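Local atomic coordinates of putative phosphatase/phosphodiesterase MPN_349 (Mycoplasma pneumoniae M129, PDB entry 1T71), a protein that binds two iron ions in a calcineurin-like phosphoesterase fold and probably hydrolyses phosphate esters, possibly 2',3'-cyclic nucleotides. Residues A[14-17]-A[18-21]; A[55-58]-A[59-62]. All coordinates share one frame; numbering follows the deposited sequence.

Contacts 1 and 2 are each a turn or two of helix, their centres about 12 Å apart on the same side of the chain's centre. Contact 1, in helix 15-23, comes first along the chain; contact 2 lies in helix 53-62 of the beta-alpha-beta unit 37-41, 53-62, 66-68. Strands 6-10 and 37-41, parallel neighbours in one mixed sheet, are followed by iron ligands (D12; E43 and N44) and then by these helices, which therefore pack together beside the metal site. They touch at R19, among other places: its CG lies 3.5 Å from CE2 of F58 and its NH2 3.2 Å from CE1 of H55. The side chain of L59 in contact 2 is about 12 Å from a bound iron.

Contact 1: residues A[14-17]-A[18-21]; sequences YGKA and GRNI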
loop_
_atom_site.group_PDB
_atom_site.type_symbol
_atom_site.label_atom_id
_atom_site.label_comp_id
_atom_site.label_asym_id
_atom_site.label_seq_id
_atom_site.Cartn_x
_atom_site.Cartn_y
_atom_site.Cartn_z
ATOM N N TYR A 14 2.330 -9.081 0.703
ATOM C CA TYR A 14 1.776 -10.243 0.017
ATOM C C TYR A 14 2.263 -11.600 0.541
ATOM O O TYR A 14 3.420 -11.986 0.339
ATOM C CB TYR A 14 2.096 -10.101 -1.481
ATOM C CG TYR A 14 1.364 -11.044 -2.414
ATOM C CD1 TYR A 14 1.554 -12.430 -2.346
ATOM C CD2 TYR A 14 0.503 -10.546 -3.390
ATOM C CE1 TYR A 14 0.899 -13.294 -3.236
ATOM C CE2 TYR A 14 -0.157 -11.397 -4.280
ATOM C CZ TYR A 14 0.046 -12.765 -4.197
ATOM O OH TYR A 14 -0.606 -13.590 -5.078
ATOM N N GLY A 15 1.363 -12.314 1.215
ATOM C CA GLY A 15 1.674 -13.637 1.727
ATOM C C GLY A 15 2.758 -13.775 2.779
ATOM O O GLY A 15 3.202 -12.798 3.386
ATOM N N LYS A 16 3.188 -15.015 2.989
ATOM C CA LYS A 16 4.218 -15.322 3.974
ATOM C C LYS A 16 5.535 -14.653 3.603
ATOM O O LYS A 16 6.255 -14.157 4.469
ATOM C CB LYS A 16 4.420 -16.840 4.067
ATOM C CG LYS A 16 5.385 -17.267 5.164
ATOM C CD LYS A 16 5.578 -18.782 5.204
ATOM C CE LYS A 16 4.250 -19.536 5.330
ATOM N NZ LYS A 16 3.468 -19.197 6.562
ATOM N N ALA A 17 5.849 -14.633 2.313
ATOM C CA ALA A 17 7.096 -14.026 1.871
ATOM C C ALA A 17 7.145 -12.544 2.239
ATOM O O ALA A 17 8.173 -12.044 2.689
ATOM C CB ALA A 17 7.262 -14.197 0.374
ATOM N N GLY A 18 6.035 -11.844 2.047
ATOM C CA GLY A 18 6.019 -10.433 2.374
ATOM C C GLY A 18 6.125 -10.246 3.873
ATOM O O GLY A 18 6.878 -9.401 4.358
ATOM N N ARG A 19 5.364 -11.046 4.608
ATOM C CA ARG A 19 5.360 -10.975 6.063
ATOM C C ARG A 19 6.760 -11.176 6.624
ATOM O O ARG A 19 7.212 -10.407 7.469
ATOM C CB ARG A 19 4.406 -12.031 6.639
ATOM C CG ARG A 19 3.208 -11.437 7.365
ATOM C CD ARG A 19 2.258 -12.515 7.879
ATOM N NE ARG A 19 1.420 -13.023 6.801
ATOM C CZ ARG A 19 1.435 -14.270 6.352
ATOM N NH1 ARG A 19 2.250 -15.165 6.887
ATOM N NH2 ARG A 19 0.633 -14.615 5.356
ATOM N N ASN A 20 7.449 -12.203 6.136
ATOM C CA ASN A 20 8.794 -12.511 6.605
ATOM C C ASN A 20 9.880 -11.493 6.287
ATOM O O ASN A 20 10.716 -11.193 7.140
ATOM C CB ASN A 20 9.218 -13.887 6.092
ATOM C CG ASN A 20 8.523 -15.012 6.829
ATOM O OD1 ASN A 20 8.435 -16.135 6.334
ATOM N ND2 ASN A 20 8.030 -14.715 8.031
ATOM N N ILE A 21 9.891 -10.953 5.073
ATOM C CA ILE A 21 10.939 -9.995 4.758
ATOM C C ILE A 21 10.740 -8.695 5.541
ATOM O O ILE A 21 11.698 -7.967 5.791
ATOM C CB ILE A 21 11.020 -9.712 3.235
ATOM C CG1 ILE A 21 12.293 -8.915 2.932
ATOM C CG2 ILE A 21 9.773 -8.965 2.757
ATOM C CD1 ILE A 21 12.605 -8.793 1.447
#
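G18 N donates to Y14 O (3.1 Å), the first of four successive i to i+4 backbone hydrogen bonds that build the opening turns of helix 15-23. This bond is bent, at 144° at the hydrogen, and its donor stands well above the carbonyl plane; the next three, R19 N to G15 O, N20 N to K16 O and I21 N to A17 O, are straighter.

Among the side chains, R19 folds back along the helix. A bend at chi3 (-79°) brings the guanidinium over the G15-K16 peptide, with NH2 3.4 Å from G15 C and G15 O lying off one face toward the rim. NH2 also donates to T45 O, which ties the group to a neighbouring loop. K16 NZ comes within 4.2 Å of R19 NH1, a like-charge approach. K16 and N20 run side by side in the same direction, CG of K16 lying 3.5 Å from OD1 of N20.

Y14 packs on N44, an iron ligand, and its side chain is about 6 Å from a bound iron. R19 meets helix 53-62, while I21 rests on A241 and L243 of strand 241-249, placing this helix start between the metal site, a neighbouring helix and the sheet.

Contact 2: residues A[55-58]-A[59-62]; sequences HYEF and LKEA
L59 N donates to H55 O over 3.0 Å in a nearly straight bond (171°), and K60 N to Y56 O and E61 N to E57 O repeat the i to i+4 pattern. A62 N is a shared donor, with weak bonds to F58 O and to L59 O.

The side chains fall into two groups. On one flank Y56 and K60 lie side by side, pointing the same way, with Y56 OH 3.6 Å from K60 NZ. E57 bends at chi2, which lays OE2 against CB of K60 at 3.8 Å.

On another flank E61 curls back over one face of the F58 ring. Its CG sits between the backbone N and the carbonyl carbon (chi1 67°), and with the further bend at chi2 this carries OE2 over the centre of the ring, 3.7 Å above its plane, and to 2.6 Å from F58 O. The carboxylate is steeply turned against the ring, at 69°. E61 is poorly ordered, so this pose is less certain. The F58 ring also reaches CB of A62, 4.4 Å from CE2 of F58, and CD2 of F58 lies 4.3 Å from CD2 of L59.

The polar ends of Y56, K60 and E61 have partners outside the helix. D88 is hydrogen-bonded to Y56 OH through OD1 and salt-bridged to K60 NZ through OD2, so one carboxylate clasps both neighbours. E61 OE1 pairs with K23 NZ of helix 15-23, which helps to join the two helices. K23 would favour the charged form of E61, whereas the short approach of OE2 to F58 O would suit a protonated acid; the poor order of E61 leaves this open.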
loop_
_atom_site.group_PDB
_atom_site.type_symbol
_atom_site.label_atom_id
_atom_site.label_comp_id
_atom_site.label_asym_id
_atom_site.label_seq_id
_atom_site.Cartn_x
_atom_site.Cartn_y
_atom_site.Cartn_z
ATOM N N HIS A 55 -2.706 -12.349 11.357
ATOM C CA HIS A 55 -1.719 -11.603 10.594
ATOM C C HIS A 55 -1.684 -10.117 10.922
ATOM O O HIS A 55 -0.635 -9.475 10.802
ATOM C CB HIS A 55 -1.940 -11.859 9.106
ATOM C CG HIS A 55 -1.607 -13.263 8.701
ATOM N ND1 HIS A 55 -2.130 -13.866 7.580
ATOM C CD2 HIS A 55 -0.806 -14.185 9.285
ATOM C CE1 HIS A 55 -1.668 -15.101 7.489
ATOM N NE2 HIS A 55 -0.862 -15.318 8.512
ATOM N N TYR A 56 -2.815 -9.569 11.355
ATOM C CA TYR A 56 -2.855 -8.165 11.721
ATOM C C TYR A 56 -1.972 -7.969 12.950
ATOM O O TYR A 56 -1.211 -7.004 13.033
ATOM C CB TYR A 56 -4.285 -7.720 12.027
ATOM C CG TYR A 56 -4.355 -6.455 12.858
ATOM C CD1 TYR A 56 -4.330 -6.510 14.257
ATOM C CD2 TYR A 56 -4.393 -5.200 12.253
ATOM C CE1 TYR A 56 -4.341 -5.344 15.029
ATOM C CE2 TYR A 56 -4.399 -4.032 13.016
ATOM C CZ TYR A 56 -4.371 -4.111 14.399
ATOM O OH TYR A 56 -4.353 -2.953 15.140
ATOM N N GLU A 57 -2.064 -8.886 13.906
ATOM C CA GLU A 57 -1.240 -8.764 15.104
ATOM C C GLU A 57 0.227 -9.010 14.756
ATOM O O GLU A 57 1.116 -8.367 15.310
ATOM C CB GLU A 57 -1.728 -9.721 16.201
ATOM C CG GLU A 57 -3.080 -9.311 16.815
ATOM C CD GLU A 57 -3.076 -7.898 17.434
ATOM O OE1 GLU A 57 -4.160 -7.426 17.857
ATOM O OE2 GLU A 57 -1.999 -7.261 17.514
ATOM N N PHE A 58 0.483 -9.924 13.824
ATOM C CA PHE A 58 1.855 -10.196 13.401
ATOM C C PHE A 58 2.500 -8.901 12.886
ATOM O O PHE A 58 3.598 -8.526 13.312
ATOM C CB PHE A 58 1.877 -11.241 12.283
ATOM C CG PHE A 58 3.247 -11.470 11.696
ATOM C CD1 PHE A 58 4.020 -12.553 12.102
ATOM C CD2 PHE A 58 3.775 -10.583 10.759
ATOM C CE1 PHE A 58 5.298 -12.749 11.581
ATOM C CE2 PHE A 58 5.048 -10.770 10.236
ATOM C CZ PHE A 58 5.812 -11.854 10.646
ATOM N N LEU A 59 1.824 -8.232 11.955
ATOM C CA LEU A 59 2.341 -6.987 11.392
ATOM C C LEU A 59 2.521 -5.956 12.493
ATOM O O LEU A 59 3.498 -5.212 12.521
ATOM C CB LEU A 59 1.383 -6.434 10.328
ATOM C CG LEU A 59 1.350 -7.186 8.997
ATOM C CD1 LEU A 59 0.341 -6.522 8.072
ATOM C CD2 LEU A 59 2.747 -7.190 8.366
ATOM N N LYS A 60 1.561 -5.929 13.402
ATOM C CA LYS A 60 1.589 -5.002 14.517
ATOM C C LYS A 60 2.796 -5.273 15.419
ATOM O O LYS A 60 3.488 -4.347 15.843
ATOM C CB LYS A 60 0.294 -5.139 15.312
ATOM C CG LYS A 60 -0.085 -3.903 16.066
ATOM C CD LYS A 60 -0.329 -2.739 15.124
ATOM C CE LYS A 60 -0.492 -1.471 15.923
ATOM N NZ LYS A 60 -1.536 -1.664 16.962
ATOM N N GLU A 61 3.058 -6.543 15.706
ATOM C CA GLU A 61 4.187 -6.876 16.566
ATOM C C GLU A 61 5.502 -6.751 15.820
ATOM O O GLU A 61 6.564 -6.706 16.434
ATOM C CB GLU A 61 4.041 -8.292 17.137
ATOM C CG GLU A 61 4.134 -9.430 16.121
ATOM C CD GLU A 61 5.532 -9.592 15.511
ATOM O OE1 GLU A 61 6.534 -9.417 16.252
ATOM O OE2 GLU A 61 5.628 -9.911 14.297
ATOM N N ALA A 62 5.434 -6.696 14.494
ATOM C CA ALA A 62 6.641 -6.576 13.685
ATOM C C ALA A 62 7.129 -5.136 13.633
ATOM O O ALA A 62 8.258 -4.874 13.212
ATOM C CB ALA A 62 6.385 -7.093 12.274
#